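TqaL (Neurospora crassa, PDB 7EEH) binds an iron ion and belongs to the 2OG-Fe dioxygenase family of the cupin clan, whose members are built round a core of beta sheet. Local coordinates at residues 167-172 and 264-269; 150-155 and 278-283; 43-48 and 131-136. The protein carries 1 engineered substitution. One frame throughout, in Å; residues are numbered along the deposited sequence.

Interaction 1: residues 167-172 and 264-269; sequences RTVTTP and TKEATR
Thr168 to Thr170 run antiparallel to Ala267 to Arg269 as neighbouring strands of one sheet. The short strand axes pass 4.7 Å apart, with 162° between their directions. Thr168 with Arg269 and Thr170 with Ala267 are hydrogen-bonded pairs, each exchanging two backbone bonds. The second pair is the tighter. Thr170 N lies 2.9 Å from Ala267 O, and Ala267 N lies 3.0 Å from Thr170 O. In the first pair the bond from Arg269 N to Thr168 O is longer, at 3.3 Å. Val169 and Thr268 form the non-hydrogen-bonded pair between them. Beyond Thr170 the chains pair no further, and the ring of Pro172 rests on the backbone of Thr264 and Lys265.

Thr168, Thr170, Ala267 and Arg269 share one face. With chi1 at 64°, the hydroxyl of Thr168 sits between its own backbone N and carbonyl carbon. There Thr168 OG1 meets two waters, one at 2.7 Å and the other at 2.6 Å. The first water accepts from Arg269 NH1, in the plane of the guanidinium group. The second bonds to Thr170 OG1 and donates to Ala267 O. The extended Arg269 chain starts alongside Thr168, then leads away from the strand pair.

Val169 and Thr268 lie on the other face. Val169 CG1 touches Glu266 OE1 at 3.5 Å, while Glu266 OE2 makes a salt bridge to Lys199. Arg167 CG packs on Thr268 CB at 4.1 Å. The Arg167 guanidinium group makes a salt bridge to Asp270 and a hydrogen bond to Asn63.

The strands are thus joined by their backbone bonds and, on the Thr168 face, by two bridging waters. Ala267 O serves both networks. The charged ends of Arg167 and Glu266 are paired outside the two segments.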
loop_
_atom_site.group_PDB
_atom_site.type_symbol
_atom_site.label_atom_id
_atom_site.label_comp_id
_atom_site.label_asym_id
_atom_site.label_seq_id
_atom_site.Cartn_x
_atom_site.Cartn_y
_atom_site.Cartn_z
ATOM N N ARG B 167 -36.610 0.455 -2.316
ATOM C CA ARG B 167 -36.906 -0.287 -1.096
ATOM C C ARG B 167 -38.018 -1.279 -1.409
ATOM O O ARG B 167 -39.127 -0.875 -1.782
ATOM C CB ARG B 167 -37.314 0.654 0.043
ATOM C CG ARG B 167 -38.063 -0.040 1.176
ATOM C CD ARG B 167 -38.226 0.868 2.388
ATOM N NE ARG B 167 -36.939 1.260 2.960
ATOM C CZ ARG B 167 -36.786 2.189 3.895
ATOM N NH1 ARG B 167 -37.851 2.826 4.389
ATOM N NH2 ARG B 167 -35.569 2.487 4.338
ATOM N N THR B 168 -37.718 -2.570 -1.299
ATOM C CA THR B 168 -38.756 -3.583 -1.446
ATOM C C THR B 168 -39.361 -3.878 -0.079
ATOM O O THR B 168 -38.711 -3.702 0.948
ATOM C CB THR B 168 -38.209 -4.870 -2.073
ATOM O OG1 THR B 168 -37.236 -5.459 -1.204
ATOM C CG2 THR B 168 -37.581 -4.576 -3.438
ATOM N N VAL B 169 -40.621 -4.310 -0.073
ATOM C CA VAL B 169 -41.375 -4.538 1.160
ATOM C C VAL B 169 -42.053 -5.899 1.065
ATOM O O VAL B 169 -42.787 -6.163 0.106
ATOM C CB VAL B 169 -42.420 -3.435 1.409
ATOM C CG1 VAL B 169 -43.117 -3.654 2.741
ATOM C CG2 VAL B 169 -41.775 -2.060 1.363
ATOM N N THR B 170 -41.800 -6.760 2.048
ATOM C CA THR B 170 -42.390 -8.094 2.129
ATOM C C THR B 170 -43.299 -8.123 3.347
ATOM O O THR B 170 -42.837 -7.896 4.471
ATOM C CB THR B 170 -41.318 -9.183 2.250
ATOM O OG1 THR B 170 -40.409 -9.108 1.143
ATOM C CG2 THR B 170 -41.958 -10.574 2.288
ATOM N N THR B 171 -44.582 -8.408 3.134
ATOM C CA THR B 171 -45.494 -8.290 4.259
ATOM C C THR B 171 -46.214 -9.612 4.523
ATOM O O THR B 171 -46.516 -10.354 3.578
ATOM C CB THR B 171 -46.504 -7.146 4.003
ATOM O OG1 THR B 171 -47.116 -6.742 5.234
ATOM C CG2 THR B 171 -47.572 -7.551 2.992
ATOM N N PRO B 172 -46.472 -9.956 5.803
ATOM C CA PRO B 172 -47.014 -11.237 6.293
ATOM C C PRO B 172 -48.219 -11.818 5.535
ATOM O O PRO B 172 -49.008 -11.094 4.929
ATOM C CB PRO B 172 -47.413 -10.902 7.731
ATOM C CG PRO B 172 -46.410 -9.886 8.146
ATOM C CD PRO B 172 -46.163 -9.045 6.925
ATOM N N THR B 264 -43.746 -12.497 11.628
ATOM C CA THR B 264 -44.876 -11.657 11.999
ATOM C C THR B 264 -44.707 -10.200 11.582
ATOM O O THR B 264 -45.640 -9.409 11.774
ATOM C CB THR B 264 -45.117 -11.737 13.513
ATOM O OG1 THR B 264 -44.183 -10.897 14.205
ATOM C CG2 THR B 264 -44.964 -13.173 14.001
ATOM N N LYS B 265 -43.563 -9.820 11.011
ATOM C CA LYS B 265 -43.289 -8.425 10.691
ATOM C C LYS B 265 -42.843 -8.280 9.241
ATOM O O LYS B 265 -42.455 -9.249 8.579
ATOM C CB LYS B 265 -42.221 -7.842 11.618
ATOM C CG LYS B 265 -42.523 -8.020 13.083
ATOM C CD LYS B 265 -41.494 -7.305 13.934
ATOM C CE LYS B 265 -41.770 -7.503 15.412
ATOM N NZ LYS B 265 -40.612 -7.069 16.243
ATOM N N GLU B 266 -42.897 -7.046 8.750
ATOM C CA GLU B 266 -42.465 -6.793 7.388
ATOM C C GLU B 266 -40.943 -6.796 7.304
ATOM O O GLU B 266 -40.237 -6.512 8.278
ATOM C CB GLU B 266 -43.017 -5.463 6.876
ATOM C CG GLU B 266 -42.352 -4.250 7.509
ATOM C CD GLU B 266 -42.783 -2.944 6.870
ATOM O OE1 GLU B 266 -43.790 -2.952 6.124
ATOM O OE2 GLU B 266 -42.114 -1.911 7.109
ATOM N N ALA B 267 -40.438 -7.128 6.124
ATOM C CA ALA B 267 -39.016 -7.054 5.838
ATOM C C ALA B 267 -38.795 -6.093 4.677
ATOM O O ALA B 267 -39.535 -6.121 3.690
ATOM C CB ALA B 267 -38.447 -8.438 5.509
ATOM N N THR B 268 -37.779 -5.241 4.798
ATOM C CA THR B 268 -37.441 -4.290 3.747
ATOM C C THR B 268 -35.979 -4.457 3.344
ATOM O O THR B 268 -35.146 -4.882 4.144
ATOM C CB THR B 268 -37.694 -2.850 4.199
ATOM O OG1 THR B 268 -36.825 -2.534 5.292
ATOM C CG2 THR B 268 -39.126 -2.678 4.654
ATOM N N ARG B 269 -35.670 -4.091 2.105
ATOM C CA ARG B 269 -34.304 -4.173 1.580
ATOM C C ARG B 269 -34.067 -2.948 0.715
ATOM O O ARG B 269 -34.828 -2.714 -0.229
ATOM C CB ARG B 269 -34.110 -5.445 0.755
ATOM C CG ARG B 269 -32.686 -5.707 0.247
ATOM C CD ARG B 269 -32.673 -7.078 -0.396
ATOM N NE ARG B 269 -31.439 -7.416 -1.098
ATOM C CZ ARG B 269 -31.255 -7.330 -2.412
ATOM N NH1 ARG B 269 -32.215 -6.873 -3.215
ATOM N NH2 ARG B 269 -30.089 -7.712 -2.924
HETATM O O HOH W 1 -35.240 -6.516 -2.627
HETATM O O HOH W 2 -38.440 -6.782 0.714
#

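Interaction 2: residues 150-155 and 278-283; sequences PRLDYS and RPVKKG
Asp153 and Pro279 make the central bond between these two loops. Asp153 N donates to Pro279 O at 2.8 Å, almost in line with the carbonyl bond. Lys281 N gives a second bond to Arg151 O, at 3.0 Å. Between them Leu152 and Val280 form a single backbone bridge. Lys281 folds back over 150-155. A turn about its third side-chain torsion (-42°) brings NZ round to a weak bond with Pro150 O.

The aliphatic part of Arg278 crosses Tyr154. Arg278 CB makes a CH-pi contact over one face of the Tyr154 ring, 4.3 Å from its centroid, and Arg278 CG lies 3.3 Å from Tyr154 CD2. The guanidinium group is steeply turned from the ring, 78° between planes, and makes a cation-pi contact with Trp159. Leu152 CD2 touches Val280 CG2 at 4.0 Å.

A second shell fixes these groups. Asp153 OD1 accepts from Ser155 N in an Asx turn. Tyr154 OH bonds to Asp189 and to Arg149 N, and the ring stacks with His148. Asp189 also takes the backbone N-H of Arg278.

The contact joins the loop between helix 128-141 and strand 158-170 to the loop that follows strand 267-277, with Arg151 and Leu152 touching Arg277 of that strand.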
loop_
_atom_site.group_PDB
_atom_site.type_symbol
_atom_site.label_atom_id
_atom_site.label_comp_id
_atom_site.label_asym_id
_atom_site.label_seq_id
_atom_site.Cartn_x
_atom_site.Cartn_y
_atom_site.Cartn_z
ATOM N N PRO B 150 -27.216 -5.356 -30.717
ATOM C CA PRO B 150 -27.458 -4.726 -32.025
ATOM C C PRO B 150 -28.240 -3.432 -31.966
ATOM O O PRO B 150 -28.044 -2.571 -32.827
ATOM C CB PRO B 150 -28.229 -5.809 -32.791
ATOM C CG PRO B 150 -27.701 -7.077 -32.228
ATOM C CD PRO B 150 -27.503 -6.799 -30.749
ATOM N N ARG B 151 -29.107 -3.245 -30.974
ATOM C CA ARG B 151 -29.935 -2.047 -30.975
ATOM C C ARG B 151 -29.227 -0.831 -30.399
ATOM O O ARG B 151 -29.822 0.247 -30.377
ATOM C CB ARG B 151 -31.246 -2.305 -30.216
ATOM C CG ARG B 151 -31.089 -2.411 -28.709
ATOM C CD ARG B 151 -32.425 -2.668 -28.003
ATOM N NE ARG B 151 -32.702 -1.686 -26.952
ATOM C CZ ARG B 151 -32.326 -1.822 -25.678
ATOM N NH1 ARG B 151 -31.646 -2.900 -25.286
ATOM N NH2 ARG B 151 -32.628 -0.881 -24.787
ATOM N N LEU B 152 -27.975 -0.955 -29.960
ATOM C CA LEU B 152 -27.292 0.140 -29.295
ATOM C C LEU B 152 -26.083 0.593 -30.102
ATOM O O LEU B 152 -25.570 -0.137 -30.950
ATOM C CB LEU B 152 -26.859 -0.262 -27.884
ATOM C CG LEU B 152 -27.989 -0.752 -26.984
ATOM C CD1 LEU B 152 -27.437 -1.153 -25.628
ATOM C CD2 LEU B 152 -29.051 0.331 -26.854
ATOM N N ASP B 153 -25.613 1.800 -29.808
ATOM C CA ASP B 153 -24.583 2.464 -30.612
ATOM C C ASP B 153 -23.267 2.535 -29.836
ATOM O O ASP B 153 -23.055 3.437 -29.020
ATOM C CB ASP B 153 -25.047 3.855 -31.048
ATOM C CG ASP B 153 -23.973 4.613 -31.831
ATOM O OD1 ASP B 153 -22.980 3.985 -32.259
ATOM O OD2 ASP B 153 -24.121 5.837 -32.028
ATOM N N TYR B 154 -22.353 1.623 -30.157
ATOM C CA TYR B 154 -21.070 1.542 -29.482
ATOM C C TYR B 154 -20.021 2.451 -30.096
ATOM O O TYR B 154 -18.884 2.458 -29.629
ATOM C CB TYR B 154 -20.591 0.082 -29.447
ATOM C CG TYR B 154 -21.535 -0.764 -28.626
ATOM C CD1 TYR B 154 -22.699 -1.271 -29.181
ATOM C CD2 TYR B 154 -21.297 -0.997 -27.277
ATOM C CE1 TYR B 154 -23.590 -2.017 -28.425
ATOM C CE2 TYR B 154 -22.182 -1.744 -26.510
ATOM C CZ TYR B 154 -23.326 -2.254 -27.088
ATOM O OH TYR B 154 -24.220 -2.985 -26.326
ATOM N N SER B 155 -20.371 3.244 -31.104
ATOM C CA SER B 155 -19.475 4.308 -31.526
ATOM C C SER B 155 -19.571 5.531 -30.627
ATOM O O SER B 155 -18.699 6.404 -30.687
ATOM C CB SER B 155 -19.764 4.705 -32.976
ATOM O OG SER B 155 -21.088 5.184 -33.106
ATOM N N ARG B 278 -24.914 1.702 -23.658
ATOM C CA ARG B 278 -24.727 2.642 -24.755
ATOM C C ARG B 278 -26.100 3.129 -25.238
ATOM O O ARG B 278 -27.112 2.453 -25.039
ATOM C CB ARG B 278 -23.949 1.989 -25.903
ATOM C CG ARG B 278 -22.506 1.561 -25.536
ATOM C CD ARG B 278 -21.653 2.767 -25.213
ATOM N NE ARG B 278 -20.221 2.600 -25.484
ATOM C CZ ARG B 278 -19.304 3.515 -25.155
ATOM N NH1 ARG B 278 -19.678 4.638 -24.540
ATOM N NH2 ARG B 278 -18.016 3.320 -25.422
ATOM N N PRO B 279 -26.160 4.306 -25.861
ATOM C CA PRO B 279 -27.456 4.838 -26.311
ATOM C C PRO B 279 -28.051 4.001 -27.429
ATOM O O PRO B 279 -27.361 3.251 -28.125
ATOM C CB PRO B 279 -27.126 6.251 -26.802
ATOM C CG PRO B 279 -25.673 6.223 -27.105
ATOM C CD PRO B 279 -25.050 5.231 -26.157
ATOM N N VAL B 280 -29.367 4.151 -27.601
ATOM C CA VAL B 280 -30.055 3.473 -28.691
ATOM C C VAL B 280 -29.581 4.024 -30.032
ATOM O O VAL B 280 -29.363 5.233 -30.189
ATOM C CB VAL B 280 -31.577 3.615 -28.532
ATOM C CG1 VAL B 280 -32.315 2.960 -29.688
ATOM C CG2 VAL B 280 -32.026 2.998 -27.209
ATOM N N LYS B 281 -29.436 3.131 -31.015
ATOM C CA LYS B 281 -28.934 3.490 -32.333
ATOM C C LYS B 281 -30.026 4.164 -33.158
ATOM O O LYS B 281 -31.142 3.653 -33.265
ATOM C CB LYS B 281 -28.423 2.239 -33.059
ATOM C CG LYS B 281 -27.273 2.473 -34.040
ATOM C CD LYS B 281 -27.017 1.234 -34.914
ATOM C CE LYS B 281 -27.093 -0.043 -34.088
ATOM N NZ LYS B 281 -26.262 -1.198 -34.569
ATOM N N LYS B 282 -29.677 5.321 -33.746
ATOM C CA LYS B 282 -30.559 6.053 -34.662
ATOM C C LYS B 282 -31.062 5.187 -35.797
ATOM O O LYS B 282 -32.206 5.368 -36.261
ATOM C CB LYS B 282 -29.807 7.244 -35.250
ATOM N N GLY B 283 -30.242 4.266 -36.298
ATOM C CA GLY B 283 -30.558 3.523 -37.497
ATOM C C GLY B 283 -31.487 2.354 -37.246
ATOM O O GLY B 283 -32.699 2.532 -37.112
#

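Interaction 3: residues 43-48 and 131-136; sequences PLLLGL and QALLVF
Ala132 O accepts the backbone N-H of Phe136, with Phe136 N at 2.8 Å, a normal bond within its helix, and Leu48 CD1 of the other helix lies against the same oxygen at 3.6 Å. The side chains that meet across the contact are all apolar. The short helix axes approach to 9.1 Å and stand almost square to each other, at 99°.

Ala132 is the centre of the contact. Its CB lies 3.7 Å from Leu45 CD2 and 4.0 Å from Leu48 CB. The small methyl group therefore fits between two leucines one turn apart. Ala132 and Leu45 have the nearest CA atoms of the two helices, 5.4 Å apart.

Each of these leucines uses its branches differently. Leu45 divides its two methyls. CD2 meets Ala132, while Leu45 CD1 turns to Leu133, 3.9 Å from Leu133 CG. Leu48 works mainly through CD1, which also touches the backbone N and CB of Phe136 and reaches Val135 CG1. At the Phe136 end, Leu44 CD1 comes obliquely to Phe136 ring atom CE1 at 4.1 Å. With chi1 at 171°, the CG of Phe136 is trans to its own backbone N, and the ring is carried out to Leu44.

Helix 12-31 covers another side, through Leu24 on Leu44, Tyr14 on Leu48 and Ile21 on Phe136. Leu133 touches Leu272 and Phe274 of strand 267-277 and Met192 of strand 190-199. The crossed helices thus form part of a hydrophobic layer on the large sheet, an arrangement consistent with the cupin-type fold of this family, in which helices pack against the larger sheet of the core.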
loop_
_atom_site.group_PDB
_atom_site.type_symbol
_atom_site.label_atom_id
_atom_site.label_comp_id
_atom_site.label_asym_id
_atom_site.label_seq_id
_atom_site.Cartn_x
_atom_site.Cartn_y
_atom_site.Cartn_z
ATOM N N PRO B 43 -13.159 2.107 1.970
ATOM C CA PRO B 43 -11.932 2.878 1.713
ATOM C C PRO B 43 -11.796 3.331 0.267
ATOM O O PRO B 43 -11.210 4.392 0.021
ATOM C CB PRO B 43 -10.810 1.916 2.126
ATOM C CG PRO B 43 -11.409 0.587 2.078
ATOM C CD PRO B 43 -12.848 0.735 2.406
ATOM N N LEU B 44 -12.346 2.590 -0.698
ATOM C CA LEU B 44 -12.328 3.062 -2.079
ATOM C C LEU B 44 -13.157 4.330 -2.237
ATOM O O LEU B 44 -12.716 5.297 -2.871
ATOM C CB LEU B 44 -12.833 1.962 -3.019
ATOM C CG LEU B 44 -12.011 0.664 -2.979
ATOM C CD1 LEU B 44 -12.516 -0.357 -3.960
ATOM C CD2 LEU B 44 -10.560 0.979 -3.261
ATOM N N LEU B 45 -14.374 4.342 -1.681
ATOM C CA LEU B 45 -15.221 5.524 -1.820
ATOM C C LEU B 45 -14.629 6.716 -1.079
ATOM O O LEU B 45 -14.667 7.844 -1.579
ATOM C CB LEU B 45 -16.636 5.228 -1.321
ATOM C CG LEU B 45 -17.428 4.158 -2.091
ATOM C CD1 LEU B 45 -18.916 4.194 -1.716
ATOM C CD2 LEU B 45 -17.259 4.326 -3.581
ATOM N N LEU B 46 -14.080 6.490 0.115
ATOM C CA LEU B 46 -13.374 7.561 0.820
ATOM C C LEU B 46 -12.250 8.123 -0.040
ATOM O O LEU B 46 -12.109 9.343 -0.190
ATOM C CB LEU B 46 -12.815 7.038 2.145
ATOM C CG LEU B 46 -13.848 6.736 3.234
ATOM C CD1 LEU B 46 -13.205 6.047 4.425
ATOM C CD2 LEU B 46 -14.508 8.023 3.676
ATOM N N GLY B 47 -11.438 7.235 -0.625
ATOM C CA GLY B 47 -10.343 7.687 -1.460
ATOM C C GLY B 47 -10.809 8.510 -2.633
ATOM O O GLY B 47 -10.098 9.409 -3.080
ATOM N N LEU B 48 -12.013 8.228 -3.139
ATOM C CA LEU B 48 -12.575 8.960 -4.262
ATOM C C LEU B 48 -13.172 10.294 -3.852
ATOM O O LEU B 48 -13.443 11.123 -4.727
ATOM C CB LEU B 48 -13.679 8.151 -4.953
ATOM C CG LEU B 48 -13.184 6.894 -5.605
ATOM C CD1 LEU B 48 -14.303 6.166 -6.413
ATOM C CD2 LEU B 48 -12.014 7.432 -6.410
ATOM N N GLN B 131 -22.023 9.823 -5.270
ATOM C CA GLN B 131 -21.218 10.276 -6.402
ATOM C C GLN B 131 -19.983 9.399 -6.573
ATOM O O GLN B 131 -19.609 9.058 -7.695
ATOM C CB GLN B 131 -20.815 11.742 -6.230
ATOM C CG GLN B 131 -22.018 12.706 -6.190
ATOM C CD GLN B 131 -21.616 14.173 -6.119
ATOM O OE1 GLN B 131 -20.495 14.504 -5.742
ATOM N NE2 GLN B 131 -22.538 15.058 -6.493
ATOM N N ALA B 132 -19.342 9.023 -5.470
ATOM C CA ALA B 132 -18.194 8.126 -5.562
ATOM C C ALA B 132 -18.592 6.790 -6.170
ATOM O O ALA B 132 -17.822 6.195 -6.932
ATOM C CB ALA B 132 -17.570 7.924 -4.185
ATOM N N LEU B 133 -19.812 6.320 -5.881
ATOM C CA LEU B 133 -20.280 5.077 -6.491
ATOM C C LEU B 133 -20.375 5.202 -8.004
ATOM O O LEU B 133 -20.006 4.274 -8.726
ATOM C CB LEU B 133 -21.630 4.655 -5.909
ATOM C CG LEU B 133 -21.578 3.847 -4.609
ATOM C CD1 LEU B 133 -22.971 3.700 -4.000
ATOM C CD2 LEU B 133 -20.922 2.467 -4.831
ATOM N N LEU B 134 -20.871 6.336 -8.506
ATOM C CA LEU B 134 -20.925 6.545 -9.951
ATOM C C LEU B 134 -19.528 6.572 -10.554
ATOM O O LEU B 134 -19.281 5.964 -11.599
ATOM C CB LEU B 134 -21.657 7.848 -10.273
ATOM C CG LEU B 134 -23.189 7.864 -10.221
ATOM C CD1 LEU B 134 -23.671 9.291 -10.367
ATOM C CD2 LEU B 134 -23.792 6.982 -11.315
ATOM N N VAL B 135 -18.609 7.311 -9.926
ATOM C CA VAL B 135 -17.243 7.375 -10.432
ATOM C C VAL B 135 -16.633 5.978 -10.449
ATOM O O VAL B 135 -16.021 5.561 -11.441
ATOM C CB VAL B 135 -16.413 8.368 -9.596
ATOM C CG1 VAL B 135 -14.995 8.400 -10.059
ATOM C CG2 VAL B 135 -17.005 9.775 -9.714
ATOM N N PHE B 136 -16.802 5.237 -9.353
ATOM C CA PHE B 136 -16.307 3.863 -9.265
ATOM C C PHE B 136 -16.745 3.041 -10.469
ATOM O O PHE B 136 -15.922 2.392 -11.128
ATOM C CB PHE B 136 -16.814 3.226 -7.966
ATOM C CG PHE B 136 -16.561 1.725 -7.837
ATOM C CD1 PHE B 136 -15.369 1.248 -7.298
ATOM C CD2 PHE B 136 -17.551 0.809 -8.157
ATOM C CE1 PHE B 136 -15.163 -0.120 -7.111
ATOM C CE2 PHE B 136 -17.360 -0.551 -7.976
ATOM C CZ PHE B 136 -16.155 -1.019 -7.450
#

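Strand 267-277 ties the three contacts together. Interaction 1 includes its start, interaction 2 follows its end, and interaction 3 packs on its middle through Leu133. Interactions 1 and 2 lie on opposite sides of the chain's centre, with centres 39 Å apart. No two of the contacts touch. Nearest atoms are about 22 Å apart for interactions 1 and 2, and about 13 Å for interaction 3 with either. The iron ion is held by His184, Asp186 and His253. The side chain of Arg269 is about 10 Å from the iron ion. The side chain of Arg151 is about 13 Å from the iron ion. Arg151 NH1 also hydrogen-bonds to the O of Gly187, the residue after the iron ligand Asp186.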